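Local coordinates for protein hemin degrading factor (Pseudomonas aeruginosa, PDB 4IMH) that binds heme in the cytoplasm of the bacterium and probably takes part in its transport toward heme oxygenase for degradation, at residues 245-250 against 274-279; 73-78 against 145-150; 188-193 against 222-227; 117-122 against 174-179; 313-318 against 347-352. All blocks are in the same frame, centred on the assembly; numbering follows the deposited sequence.

Contact 1: 245-250 against 274-279; sequences LFEAAA and CNLKWL
Ala-250 and Cys-274 bring the two backbones closest, their CA atoms 4.9 Å apart, while the segment axes of helix 245-250 and strand 276-279 stay 9.8 Å apart and run roughly antiparallel at 151°. Into this gap Leu-276 sends one branch: its outstretched CD1 reaches the helix, where it sits 3.4 Å from Phe-246 O and equally near Glu-247 CA. Ala-250 CB closes on the same methyl at 3.8 Å. Strand 276-279 is an outermost strand of a nine-stranded antiparallel sheet, so helix 241-252 of the C-terminal HemS/ChuX half packs against a sheet border, and Leu-276 also leans on Val-285 of the adjacent strand. The polar contact is slighter. Glu-247, extended beyond CG, brings OE1 to the indole edge, near the ring plane, and Trp-278 NE1 gives it a weak, bent hydrogen bond of 3.4 Å (137° at the hydrogen), the carboxylate being turned 65° from the indole. Phe-283 meets Trp-278 edge-to-face.

Contact 2: 73-78 against 145-150; sequences IMALTR and AVHKVF
Met-74 and Phe-150 form a hydrogen-bonded antiparallel pair, as do Leu-76 and Lys-148, with Ala-75 and Val-149 as the non-hydrogen-bonded pair between them. Four backbone bonds hold this register; the shorter ones include Phe-150 N to Met-74 O at 2.8 Å, nearly straight at 174°. Beyond Thr-77 direct pairing stops: Val-146 and His-147 both face Val-138 on the next strand, a classic beta bulge, and a water accepts from Arg-78 N (3.0 Å).

Apolar contacts divide between the faces. The thioether chain of Met-74, bent at chi2 and chi3, brings its CE to 3.9 Å from Phe-150 CD1, the two side chains lying side by side, with Leu-76 on the same face. On the other face Ile-73 CB meets Val-149 CG1 at 3.7 Å.

The side-chain polar contact is His-147 ND1 to Thr-77 OG1, 3.0 Å and 152° at the hydrogen, with the hydroxyl oxygen in the imidazole plane. With CG trans to its own backbone N (chi1 -178°), the imidazole swings across to strand 73-78. Thr-77 OG1 also bonds Gln-267 OE1 on the second sheet, which ties the two sheets together, and His-147 NE2 bonds Tyr-90 OH. With ND1 acting as donor to Thr-77 OG1 and both ring nitrogens partnered in a buried setting, the flip of the imidazole is fixed.

Contact 3: 188-193 against 222-227; sequences LVDAQI and RTQALR
Asp-190 and Arg-227 form a side-on bidentate salt bridge that ties the long connection after helix 160-167, here a short 3-10 segment at 190-192, to helix 222-229.

In this salt bridge Arg-227 NE meets Asp-190 OD2 at 2.9 Å, and Arg-227 NH2 meets Asp-190 OD1 at 3.0 Å; both acceptors use their syn lone pairs, and both N-H directions are nearly straight at 173°. Carboxylate and guanidinium planes differ by only 4°, and the bend at chi3 of Arg-227 (-63°) turns its NE edge to the acid.

Amide bonds add a second grip. Gln-224 reaches out extended, and its NE2 donates to two oxygens: Leu-188 O at 2.7 Å, approached from above the carbonyl plane, and Asp-190 OD1 at 2.8 Å, met on the anti side. Asp-190 OD1 therefore accepts from both helix side chains, and both NE2 protons are used. A water accepting from Leu-188 N lies 2.8 Å from Gln-224 OE1, and the same oxygen takes the backbone N-H of Gln-221, which fixes the amide flip.

Apolar packing comes from Ile-193, which approaches the amide from the opposite direction; its CD1 is very near, 3.3 Å from Gln-224 CD and closer still to NE2. Over one face of the Arg-227 guanidinium, offset toward the rim, lies Gln-224 CA, 3.4 Å above the plane.

Contact 4: 117-122 against 174-179; sequences GWNAVF and AVLALH
Leu-176 and Ala-120 make the nearest approach, Leu-176 CD1 to Ala-120 CB at 3.3 Å. That is tighter than usual for two carbons, but Leu-176 is poorly ordered, so the exact value is doubtful. The same methyl lies 3.7 Å from Asn-119 OD1, the two side chains running alongside each other, head to tail. Asn-119 OD1 also lies 3.4 Å from Ala-177 O; these are two acceptors, and no hydrogen bond crosses the contact. Farther along, Leu-178 CD2 stands at 4.3 Å from Asn-119 OD1.

What turns both strand residues toward the loop is a classic beta bulge: Asn-119 and Ala-120 both face Phe-139 on the neighbouring strand 131-140, near one border of a nine-stranded antiparallel sheet. A chi1 of 179° sets the Asn-119 amide opposite its backbone N and toward the loop; its ND2 makes a weak hydrogen bond with Gln-141 OE1, just past strand 131-140.

In the next shell Arg-55, on the outermost strand 53-56, touches both Ala-120 and Leu-176. The irregular segment 174-179 belongs to the long connection after helix 160-167; its end is held by His-179, which pairs through its backbone with Gln-141 and whose carbonyl oxygen accepts from Gln-142 NE2.

Contact 5: 313-318 against 347-352; sequences IVTSWE and LAESFK
Trp-317 points its indole edge at segment 347-352, and two partners lie along that edge. At one end, Trp-317 NE1 donates to Ala-348 O over 2.9 Å; the oxygen is only 3° out of the ring plane and is met on a lone pair in its carbonyl plane, with 150° at the hydrogen. At the other end the six-membered ring turns its edge to the face of Phe-351 in an offset edge-to-face pair, planes 81° apart and centroids 5.2 Å apart, with Trp-317 CH2 closest to Phe-351 CD1 at 3.4 Å. One partner at each end of the edge should fix the rotation of the indole. Ala-348 O is gripped a second time by Arg-304 NH2.

Beside the indole, Thr-315 CG2, placed anti to its backbone N, rests on Ala-348 CB at 4.1 Å. Thr-315 OG1 is hydrogen-bonded to Glu-340 OE2 and also accepts from a water (2.6 Å) that donates in turn to Glu-349 OE1 (2.5 Å). Glu-349 makes a salt bridge with Arg-306, so each end of the water bridge has a further polar partner. The turn leading to Phe-351 is secured by Ser-350 OG, 2.6 Å from Leu-347 O. The arrangement is helix-on-sheet packing, the C-terminal part of helix 342-349 set against strand 314-320 of the second HemS/ChuX half, with the heme-binding Lys-307 side chain about 8 Å from that of Thr-315.

How the contacts relate
Along the chain, contacts 2 and 4 interleave their segments, whereas contacts 3, 1 and 5 follow in series. Contacts 1, 2 and 4 all reach one nine-stranded sheet, built from both HemS/ChuX halves: contact 4 near one border, contact 2 inside, contact 1 at the opposite border, with centres of 1 and 4 about 37 Å apart. Contacts 2 and 4 touch where Val-146 packs on Trp-118. Contact 5 lies on the second sheet, its centre about 17 Å from that of contact 1, which it meets through Leu-245, Trp-317 and Leu-347. Contact 3 touches contact 5 through the salt bridge of Arg-222 with Glu-318, consistent with the second sheet positioning this heme-binding arginine.

Contact 1: 245-250 against 274-279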
# COMPACT_ATOMS: atom_id res chain seq x y z
N LEU A 245 -18.41 -8.94 3.69
CA LEU A 245 -18.39 -8.85 2.23
C LEU A 245 -17.30 -9.77 1.66
O LEU A 245 -17.51 -10.42 0.64
CB LEU A 245 -18.17 -7.41 1.76
CG LEU A 245 -18.12 -7.27 0.24
CD1 LEU A 245 -18.82 -6.02 -0.18
CD2 LEU A 245 -16.72 -7.25 -0.26
N PHE A 246 -16.14 -9.80 2.30
CA PHE A 246 -15.09 -10.74 1.90
C PHE A 246 -15.61 -12.19 2.00
O PHE A 246 -15.41 -13.02 1.11
CB PHE A 246 -13.81 -10.60 2.75
CG PHE A 246 -12.81 -9.58 2.25
CD1 PHE A 246 -12.04 -9.84 1.15
CD2 PHE A 246 -12.60 -8.40 2.94
CE1 PHE A 246 -11.08 -8.94 0.73
CE2 PHE A 246 -11.66 -7.49 2.52
CZ PHE A 246 -10.90 -7.76 1.41
N GLU A 247 -16.24 -12.51 3.12
CA GLU A 247 -16.80 -13.85 3.26
C GLU A 247 -17.85 -14.15 2.19
O GLU A 247 -17.89 -15.26 1.66
CB GLU A 247 -17.36 -14.01 4.67
CG GLU A 247 -16.21 -14.05 5.71
CD GLU A 247 -16.64 -13.70 7.12
OE1 GLU A 247 -15.84 -13.91 8.05
OE2 GLU A 247 -17.78 -13.24 7.30
N ALA A 248 -18.67 -13.15 1.86
CA ALA A 248 -19.67 -13.33 0.81
C ALA A 248 -18.99 -13.50 -0.57
O ALA A 248 -19.38 -14.36 -1.37
CB ALA A 248 -20.64 -12.14 0.79
N ALA A 249 -17.95 -12.71 -0.82
CA ALA A 249 -17.23 -12.80 -2.08
C ALA A 249 -16.54 -14.15 -2.25
O ALA A 249 -16.52 -14.70 -3.36
CB ALA A 249 -16.20 -11.64 -2.19
N ALA A 250 -16.02 -14.72 -1.16
CA ALA A 250 -15.33 -16.01 -1.24
C ALA A 250 -16.31 -17.13 -1.57
O ALA A 250 -15.99 -18.05 -2.32
CB ALA A 250 -14.61 -16.32 0.07
N CYS A 274 -10.38 -16.62 -1.70
CA CYS A 274 -10.85 -17.96 -1.41
C CYS A 274 -10.79 -18.29 0.07
O CYS A 274 -11.82 -18.58 0.67
CB CYS A 274 -10.05 -18.99 -2.21
SG CYS A 274 -10.25 -18.82 -4.02
N ASN A 275 -9.60 -18.25 0.65
CA ASN A 275 -9.39 -18.73 2.02
C ASN A 275 -9.26 -17.58 3.01
O ASN A 275 -8.32 -16.78 2.95
CB ASN A 275 -8.19 -19.65 2.06
CG ASN A 275 -8.29 -20.78 1.03
OD1 ASN A 275 -9.16 -21.65 1.14
ND2 ASN A 275 -7.43 -20.75 0.02
N LEU A 276 -10.27 -17.46 3.87
CA LEU A 276 -10.37 -16.38 4.85
C LEU A 276 -10.19 -16.89 6.27
O LEU A 276 -10.60 -18.00 6.59
CB LEU A 276 -11.73 -15.71 4.73
CG LEU A 276 -12.13 -15.32 3.31
CD1 LEU A 276 -13.52 -14.74 3.35
CD2 LEU A 276 -11.16 -14.35 2.73
N LYS A 277 -9.63 -16.07 7.14
CA LYS A 277 -9.38 -16.51 8.50
C LYS A 277 -9.31 -15.34 9.45
O LYS A 277 -8.62 -14.35 9.21
CB LYS A 277 -8.06 -17.29 8.57
CG LYS A 277 -7.72 -17.85 9.93
CD LYS A 277 -8.28 -19.20 10.11
CE LYS A 277 -7.75 -19.83 11.36
NZ LYS A 277 -7.49 -21.24 11.11
N TRP A 278 -10.01 -15.48 10.56
CA TRP A 278 -9.88 -14.57 11.67
C TRP A 278 -8.88 -15.10 12.65
O TRP A 278 -8.91 -16.28 12.99
CB TRP A 278 -11.21 -14.39 12.39
CG TRP A 278 -12.22 -13.47 11.79
CD1 TRP A 278 -13.31 -13.80 11.00
CD2 TRP A 278 -12.26 -12.06 11.97
NE1 TRP A 278 -14.02 -12.66 10.69
CE2 TRP A 278 -13.41 -11.58 11.27
CE3 TRP A 278 -11.46 -11.14 12.66
CZ2 TRP A 278 -13.75 -10.24 11.26
CZ3 TRP A 278 -11.81 -9.83 12.65
CH2 TRP A 278 -12.94 -9.38 11.96
N LEU A 279 -8.03 -14.23 13.15
CA LEU A 279 -7.20 -14.57 14.31
C LEU A 279 -7.17 -13.36 15.24
O LEU A 279 -6.56 -12.36 14.89
CB LEU A 279 -5.78 -14.95 13.88
CG LEU A 279 -4.83 -15.47 14.96
CD1 LEU A 279 -5.38 -16.67 15.70
CD2 LEU A 279 -3.50 -15.83 14.32

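Contact 2: 73-78 against 145-150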
# COMPACT_ATOMS: atom_id res chain seq x y z
N ILE A 73 8.47 -13.00 -7.44
CA ILE A 73 8.81 -12.44 -6.14
C ILE A 73 7.53 -12.28 -5.33
O ILE A 73 6.45 -12.68 -5.76
CB ILE A 73 9.58 -11.07 -6.29
CG1 ILE A 73 8.91 -10.10 -7.29
CG2 ILE A 73 11.02 -11.32 -6.79
CD1 ILE A 73 7.58 -9.48 -6.83
N MET A 74 7.67 -11.74 -4.13
CA MET A 74 6.55 -11.29 -3.34
C MET A 74 6.72 -9.80 -3.07
O MET A 74 7.78 -9.35 -2.60
CB MET A 74 6.45 -12.08 -2.03
CG MET A 74 5.19 -11.75 -1.27
SD MET A 74 5.37 -10.39 -0.14
CE MET A 74 6.21 -11.27 1.22
N ALA A 75 5.71 -9.05 -3.48
CA ALA A 75 5.66 -7.61 -3.29
C ALA A 75 4.78 -7.34 -2.08
O ALA A 75 3.67 -7.89 -1.96
CB ALA A 75 5.12 -6.92 -4.51
N LEU A 76 5.29 -6.52 -1.18
CA LEU A 76 4.62 -6.17 0.07
C LEU A 76 4.49 -4.66 0.20
O LEU A 76 5.49 -3.93 0.22
CB LEU A 76 5.38 -6.73 1.27
CG LEU A 76 4.67 -6.70 2.64
CD1 LEU A 76 5.26 -7.76 3.51
CD2 LEU A 76 4.73 -5.34 3.36
N THR A 77 3.23 -4.21 0.29
CA THR A 77 2.88 -2.81 0.52
C THR A 77 1.91 -2.78 1.64
O THR A 77 1.02 -3.61 1.70
CB THR A 77 2.28 -2.19 -0.76
OG1 THR A 77 3.17 -2.38 -1.85
CG2 THR A 77 1.94 -0.73 -0.58
N ARG A 78 2.06 -1.83 2.52
CA ARG A 78 1.21 -1.75 3.66
C ARG A 78 0.98 -0.34 4.11
O ARG A 78 1.71 0.61 3.74
CB ARG A 78 1.81 -2.54 4.84
CG ARG A 78 3.03 -1.89 5.47
CD ARG A 78 3.41 -2.59 6.78
NE ARG A 78 2.41 -2.32 7.81
CZ ARG A 78 2.36 -2.94 8.98
NH1 ARG A 78 1.42 -2.63 9.87
NH2 ARG A 78 3.26 -3.86 9.24
N ALA A 145 8.58 2.91 5.64
CA ALA A 145 8.55 2.00 4.51
C ALA A 145 7.53 2.41 3.51
O ALA A 145 6.41 2.83 3.85
CB ALA A 145 8.25 0.55 4.96
N VAL A 146 7.93 2.23 2.26
CA VAL A 146 7.12 2.50 1.11
C VAL A 146 6.66 1.22 0.46
O VAL A 146 5.47 1.01 0.18
CB VAL A 146 7.91 3.35 0.09
CG1 VAL A 146 7.20 3.42 -1.23
CG2 VAL A 146 8.16 4.73 0.66
N HIS A 147 7.62 0.34 0.22
CA HIS A 147 7.41 -0.83 -0.62
C HIS A 147 8.57 -1.79 -0.43
O HIS A 147 9.70 -1.34 -0.29
CB HIS A 147 7.31 -0.33 -2.06
CG HIS A 147 7.04 -1.39 -3.10
ND1 HIS A 147 5.93 -2.19 -3.09
CD2 HIS A 147 7.77 -1.75 -4.19
CE1 HIS A 147 5.97 -3.01 -4.14
NE2 HIS A 147 7.07 -2.74 -4.83
N LYS A 148 8.28 -3.10 -0.41
CA LYS A 148 9.31 -4.13 -0.26
C LYS A 148 9.07 -5.25 -1.27
O LYS A 148 7.94 -5.60 -1.57
CB LYS A 148 9.32 -4.68 1.16
CG LYS A 148 9.59 -3.68 2.23
CD LYS A 148 9.43 -4.27 3.63
CE LYS A 148 9.75 -3.25 4.72
NZ LYS A 148 9.52 -3.87 6.05
N VAL A 149 10.15 -5.77 -1.83
CA VAL A 149 10.12 -6.90 -2.70
C VAL A 149 11.02 -8.03 -2.11
O VAL A 149 12.21 -7.83 -1.93
CB VAL A 149 10.59 -6.52 -4.09
CG1 VAL A 149 10.68 -7.75 -5.01
CG2 VAL A 149 9.66 -5.49 -4.69
N PHE A 150 10.44 -9.20 -1.87
CA PHE A 150 11.14 -10.34 -1.30
C PHE A 150 11.32 -11.40 -2.34
O PHE A 150 10.38 -11.75 -3.08
CB PHE A 150 10.40 -10.91 -0.11
CG PHE A 150 10.36 -10.00 1.06
CD1 PHE A 150 9.37 -9.06 1.18
CD2 PHE A 150 11.25 -10.14 2.09
CE1 PHE A 150 9.30 -8.24 2.28
CE2 PHE A 150 11.23 -9.29 3.17
CZ PHE A 150 10.26 -8.35 3.27
O HOH W 1 4.62 -0.32 2.60
O HOH W 2 4.52 1.44 4.91

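Contact 3: 188-193 against 222-227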
# COMPACT_ATOMS: atom_id res chain seq x y z
N LEU A 188 -10.62 22.34 6.81
CA LEU A 188 -11.76 23.21 6.97
C LEU A 188 -12.85 22.39 7.63
O LEU A 188 -12.91 21.18 7.46
CB LEU A 188 -12.25 23.72 5.62
CG LEU A 188 -11.25 24.53 4.82
CD1 LEU A 188 -11.93 24.93 3.53
CD2 LEU A 188 -10.81 25.75 5.61
N VAL A 189 -13.69 23.07 8.39
CA VAL A 189 -14.86 22.44 8.95
C VAL A 189 -15.89 22.28 7.84
O VAL A 189 -15.89 23.04 6.87
CB VAL A 189 -15.46 23.28 10.12
CG1 VAL A 189 -14.45 23.43 11.23
CG2 VAL A 189 -15.88 24.65 9.65
N ASP A 190 -16.74 21.27 7.99
CA ASP A 190 -17.72 20.92 6.97
C ASP A 190 -18.49 22.13 6.47
O ASP A 190 -18.79 22.22 5.29
CB ASP A 190 -18.69 19.86 7.50
CG ASP A 190 -18.02 18.52 7.70
OD1 ASP A 190 -16.76 18.45 7.75
OD2 ASP A 190 -18.75 17.51 7.82
N ALA A 191 -18.83 23.05 7.37
CA ALA A 191 -19.66 24.20 7.01
C ALA A 191 -18.97 25.13 6.00
O ALA A 191 -19.65 25.85 5.25
CB ALA A 191 -20.06 24.98 8.26
N GLN A 192 -17.64 25.11 5.98
CA GLN A 192 -16.84 25.97 5.11
C GLN A 192 -16.74 25.40 3.70
O GLN A 192 -16.29 26.09 2.79
CB GLN A 192 -15.41 26.19 5.68
CG GLN A 192 -15.31 27.22 6.83
CD GLN A 192 -13.92 27.26 7.50
OE1 GLN A 192 -13.44 26.25 8.03
NE2 GLN A 192 -13.27 28.42 7.43
N ILE A 193 -17.10 24.13 3.52
CA ILE A 193 -17.06 23.51 2.19
C ILE A 193 -18.33 23.91 1.45
O ILE A 193 -19.40 24.01 2.06
CB ILE A 193 -16.96 21.96 2.27
CG1 ILE A 193 -15.57 21.54 2.71
CG2 ILE A 193 -17.21 21.30 0.92
CD1 ILE A 193 -15.38 21.61 4.16
N ARG A 222 -11.05 13.73 2.29
CA ARG A 222 -11.77 12.64 1.68
C ARG A 222 -13.00 12.19 2.49
O ARG A 222 -14.04 12.02 1.92
CB ARG A 222 -10.84 11.46 1.46
CG ARG A 222 -11.48 10.35 0.67
CD ARG A 222 -10.44 9.49 0.03
NE ARG A 222 -11.05 8.55 -0.89
CZ ARG A 222 -10.66 8.37 -2.15
NH1 ARG A 222 -9.66 9.07 -2.66
NH2 ARG A 222 -11.30 7.50 -2.92
N THR A 223 -12.89 11.95 3.79
CA THR A 223 -14.10 11.49 4.54
C THR A 223 -15.14 12.61 4.65
O THR A 223 -16.35 12.37 4.71
CB THR A 223 -13.75 10.97 5.93
OG1 THR A 223 -13.01 11.98 6.62
CG2 THR A 223 -12.91 9.72 5.82
N GLN A 224 -14.64 13.84 4.71
CA GLN A 224 -15.48 15.03 4.73
C GLN A 224 -16.30 15.13 3.44
O GLN A 224 -17.49 15.39 3.49
CB GLN A 224 -14.60 16.27 4.92
CG GLN A 224 -15.26 17.64 4.84
CD GLN A 224 -14.27 18.72 5.24
OE1 GLN A 224 -13.16 18.79 4.68
NE2 GLN A 224 -14.62 19.53 6.23
N ALA A 225 -15.67 14.88 2.30
CA ALA A 225 -16.40 14.91 1.04
C ALA A 225 -17.51 13.85 1.06
O ALA A 225 -18.61 14.08 0.58
CB ALA A 225 -15.45 14.69 -0.15
N LEU A 226 -17.19 12.67 1.62
CA LEU A 226 -18.14 11.58 1.68
C LEU A 226 -19.34 11.93 2.55
O LEU A 226 -20.48 11.66 2.19
CB LEU A 226 -17.46 10.30 2.21
CG LEU A 226 -16.35 9.68 1.42
CD1 LEU A 226 -15.85 8.39 2.10
CD2 LEU A 226 -16.77 9.41 -0.00
N ARG A 227 -19.08 12.56 3.69
CA ARG A 227 -20.16 13.04 4.56
C ARG A 227 -21.08 14.02 3.83
O ARG A 227 -22.29 14.01 4.03
CB ARG A 227 -19.61 13.73 5.81
CG ARG A 227 -19.03 12.81 6.88
CD ARG A 227 -18.86 13.58 8.18
NE ARG A 227 -17.91 14.70 8.10
CZ ARG A 227 -16.59 14.55 8.15
NH1 ARG A 227 -16.06 13.33 8.25
NH2 ARG A 227 -15.79 15.60 8.09
O HOH W 3 -10.96 20.52 4.71

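Contact 4: 117-122 against 174-179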
# COMPACT_ATOMS: atom_id res chain seq x y z
N GLY A 117 8.26 10.83 -3.43
CA GLY A 117 8.48 10.71 -2.00
C GLY A 117 9.44 9.56 -1.62
O GLY A 117 9.78 9.44 -0.45
N TRP A 118 9.86 8.76 -2.60
CA TRP A 118 10.76 7.63 -2.40
C TRP A 118 12.18 8.16 -2.14
O TRP A 118 12.71 8.92 -2.94
CB TRP A 118 10.78 6.73 -3.62
CG TRP A 118 9.55 6.00 -3.88
CD1 TRP A 118 8.26 6.41 -3.60
CD2 TRP A 118 9.44 4.67 -4.44
NE1 TRP A 118 7.37 5.43 -3.99
CE2 TRP A 118 8.05 4.35 -4.49
CE3 TRP A 118 10.35 3.76 -4.95
CZ2 TRP A 118 7.59 3.13 -4.99
CZ3 TRP A 118 9.89 2.55 -5.46
CH2 TRP A 118 8.52 2.23 -5.46
N ASN A 119 12.77 7.80 -1.01
CA ASN A 119 13.99 8.47 -0.59
C ASN A 119 15.22 7.54 -0.68
O ASN A 119 16.23 7.91 -1.26
CB ASN A 119 13.80 9.03 0.83
CG ASN A 119 15.05 9.72 1.37
OD1 ASN A 119 15.76 9.17 2.20
ND2 ASN A 119 15.30 10.93 0.91
N ALA A 120 15.14 6.34 -0.10
CA ALA A 120 16.32 5.48 0.03
C ALA A 120 15.89 4.04 -0.16
O ALA A 120 14.73 3.65 0.09
CB ALA A 120 16.99 5.67 1.38
N VAL A 121 16.81 3.26 -0.65
CA VAL A 121 16.55 1.86 -0.92
C VAL A 121 17.81 1.01 -0.61
O VAL A 121 18.94 1.45 -0.80
CB VAL A 121 16.10 1.69 -2.36
CG1 VAL A 121 16.98 2.48 -3.33
CG2 VAL A 121 15.98 0.25 -2.77
N PHE A 122 17.54 -0.19 -0.05
CA PHE A 122 18.51 -1.12 0.46
C PHE A 122 18.22 -2.49 -0.08
O PHE A 122 17.02 -2.91 -0.21
CB PHE A 122 18.48 -1.16 1.98
CG PHE A 122 18.70 0.18 2.62
CD1 PHE A 122 17.63 1.03 2.84
CD2 PHE A 122 20.00 0.59 3.02
CE1 PHE A 122 17.83 2.28 3.42
CE2 PHE A 122 20.20 1.82 3.62
CZ PHE A 122 19.10 2.67 3.82
N ALA A 174 26.45 4.68 6.78
CA ALA A 174 25.12 4.22 6.38
C ALA A 174 23.94 5.15 6.72
O ALA A 174 22.93 5.16 6.00
CB ALA A 174 24.87 2.88 7.00
N VAL A 175 24.07 5.91 7.82
CA VAL A 175 23.08 6.91 8.26
C VAL A 175 22.24 7.55 7.13
O VAL A 175 22.77 8.00 6.10
CB VAL A 175 23.75 8.07 9.05
CG1 VAL A 175 24.38 7.55 10.34
CG2 VAL A 175 24.77 8.81 8.19
N LEU A 176 20.93 7.57 7.35
CA LEU A 176 19.93 8.04 6.39
C LEU A 176 19.50 9.51 6.55
O LEU A 176 19.19 9.95 7.66
CB LEU A 176 18.71 7.13 6.51
CG LEU A 176 17.58 7.30 5.52
CD1 LEU A 176 18.09 7.06 4.12
CD2 LEU A 176 16.50 6.31 5.90
N ALA A 177 19.49 10.26 5.45
CA ALA A 177 19.07 11.66 5.43
C ALA A 177 17.54 11.89 5.30
O ALA A 177 16.96 11.55 4.26
CB ALA A 177 19.77 12.39 4.32
N LEU A 178 16.91 12.51 6.30
CA LEU A 178 15.45 12.69 6.36
C LEU A 178 14.99 14.15 6.40
O LEU A 178 15.78 15.05 6.68
CB LEU A 178 14.91 11.94 7.57
CG LEU A 178 15.29 10.43 7.63
CD1 LEU A 178 14.66 9.78 8.82
CD2 LEU A 178 14.92 9.68 6.35
N HIS A 179 13.71 14.39 6.09
CA HIS A 179 13.12 15.73 6.14
C HIS A 179 11.85 15.69 6.97
O HIS A 179 11.07 14.74 6.89
CB HIS A 179 12.77 16.24 4.74
CG HIS A 179 13.90 16.16 3.77
ND1 HIS A 179 14.22 15.00 3.10
CD2 HIS A 179 14.76 17.11 3.32
CE1 HIS A 179 15.25 15.23 2.30
NE2 HIS A 179 15.59 16.50 2.41

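Contact 5: 313-318 against 347-352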
# COMPACT_ATOMS: atom_id res chain seq x y z
N ILE A 313 -21.46 4.35 -13.51
CA ILE A 313 -21.26 4.41 -12.08
C ILE A 313 -20.30 3.29 -11.65
O ILE A 313 -20.44 2.13 -12.07
CB ILE A 313 -22.63 4.31 -11.34
CG1 ILE A 313 -23.52 5.52 -11.64
CG2 ILE A 313 -22.43 4.16 -9.82
CD1 ILE A 313 -23.12 6.75 -10.89
N VAL A 314 -19.34 3.67 -10.82
CA VAL A 314 -18.43 2.75 -10.19
C VAL A 314 -18.69 2.71 -8.71
O VAL A 314 -18.67 3.75 -8.06
CB VAL A 314 -16.93 3.15 -10.42
CG1 VAL A 314 -16.03 2.23 -9.57
CG2 VAL A 314 -16.61 3.08 -11.88
N THR A 315 -18.93 1.51 -8.18
CA THR A 315 -19.23 1.32 -6.76
C THR A 315 -18.01 0.75 -6.00
O THR A 315 -17.43 -0.25 -6.43
CB THR A 315 -20.44 0.37 -6.55
OG1 THR A 315 -21.52 0.74 -7.41
CG2 THR A 315 -20.91 0.44 -5.12
N SER A 316 -17.63 1.37 -4.89
CA SER A 316 -16.52 0.85 -4.08
C SER A 316 -16.87 0.85 -2.60
O SER A 316 -17.80 1.52 -2.19
CB SER A 316 -15.26 1.71 -4.29
OG SER A 316 -15.52 3.04 -3.87
N TRP A 317 -16.12 0.10 -1.80
CA TRP A 317 -16.16 0.26 -0.35
C TRP A 317 -14.79 0.81 0.05
O TRP A 317 -13.79 0.35 -0.47
CB TRP A 317 -16.42 -1.04 0.39
CG TRP A 317 -17.82 -1.53 0.37
CD1 TRP A 317 -18.78 -1.24 -0.54
CD2 TRP A 317 -18.40 -2.43 1.30
NE1 TRP A 317 -19.94 -1.88 -0.22
CE2 TRP A 317 -19.72 -2.63 0.91
CE3 TRP A 317 -17.92 -3.08 2.45
CZ2 TRP A 317 -20.58 -3.47 1.61
CZ3 TRP A 317 -18.76 -3.89 3.13
CH2 TRP A 317 -20.09 -4.08 2.72
N GLU A 318 -14.78 1.76 0.97
CA GLU A 318 -13.62 2.48 1.39
C GLU A 318 -13.56 2.52 2.93
O GLU A 318 -14.46 3.02 3.59
CB GLU A 318 -13.64 3.91 0.77
CG GLU A 318 -13.68 3.88 -0.73
CD GLU A 318 -13.44 5.22 -1.40
OE1 GLU A 318 -13.16 6.23 -0.70
OE2 GLU A 318 -13.54 5.25 -2.65
N LEU A 347 -23.57 -7.22 -4.58
CA LEU A 347 -22.92 -7.59 -3.34
C LEU A 347 -22.64 -6.32 -2.53
O LEU A 347 -23.01 -6.23 -1.37
CB LEU A 347 -21.62 -8.36 -3.65
CG LEU A 347 -20.71 -8.68 -2.46
CD1 LEU A 347 -21.38 -9.62 -1.51
CD2 LEU A 347 -19.36 -9.23 -2.95
N ALA A 348 -22.03 -5.34 -3.18
CA ALA A 348 -21.65 -4.10 -2.53
C ALA A 348 -22.84 -3.29 -2.01
O ALA A 348 -22.69 -2.48 -1.08
CB ALA A 348 -20.86 -3.30 -3.47
N GLU A 349 -23.99 -3.46 -2.65
CA GLU A 349 -25.21 -2.77 -2.24
C GLU A 349 -25.98 -3.61 -1.23
O GLU A 349 -27.02 -3.17 -0.71
CB GLU A 349 -26.13 -2.51 -3.44
CG GLU A 349 -25.57 -1.60 -4.52
CD GLU A 349 -25.65 -0.12 -4.19
OE1 GLU A 349 -25.27 0.69 -5.05
OE2 GLU A 349 -26.13 0.24 -3.09
N SER A 350 -25.54 -4.85 -1.00
CA SER A 350 -26.41 -5.79 -0.27
C SER A 350 -26.39 -5.51 1.23
O SER A 350 -27.25 -5.98 1.96
CB SER A 350 -26.04 -7.25 -0.54
OG SER A 350 -24.76 -7.56 -0.05
N PHE A 351 -25.41 -4.76 1.68
CA PHE A 351 -25.27 -4.43 3.10
C PHE A 351 -26.01 -3.14 3.42
O PHE A 351 -26.04 -2.20 2.60
CB PHE A 351 -23.78 -4.39 3.45
CG PHE A 351 -23.14 -5.74 3.39
CD1 PHE A 351 -22.65 -6.24 2.19
CD2 PHE A 351 -23.07 -6.54 4.52
CE1 PHE A 351 -22.08 -7.50 2.13
CE2 PHE A 351 -22.51 -7.81 4.45
CZ PHE A 351 -22.00 -8.28 3.26
N LYS A 352 -26.63 -3.08 4.60
CA LYS A 352 -27.46 -1.94 4.94
C LYS A 352 -26.63 -0.76 5.45
O LYS A 352 -25.74 -0.92 6.30
CB LYS A 352 -28.48 -2.30 6.03
CG LYS A 352 -29.25 -3.61 5.84
CD LYS A 352 -30.18 -3.59 4.63
CE LYS A 352 -31.05 -4.86 4.65
NZ LYS A 352 -32.23 -4.80 3.74
O HOH W 4 -24.07 1.22 -7.19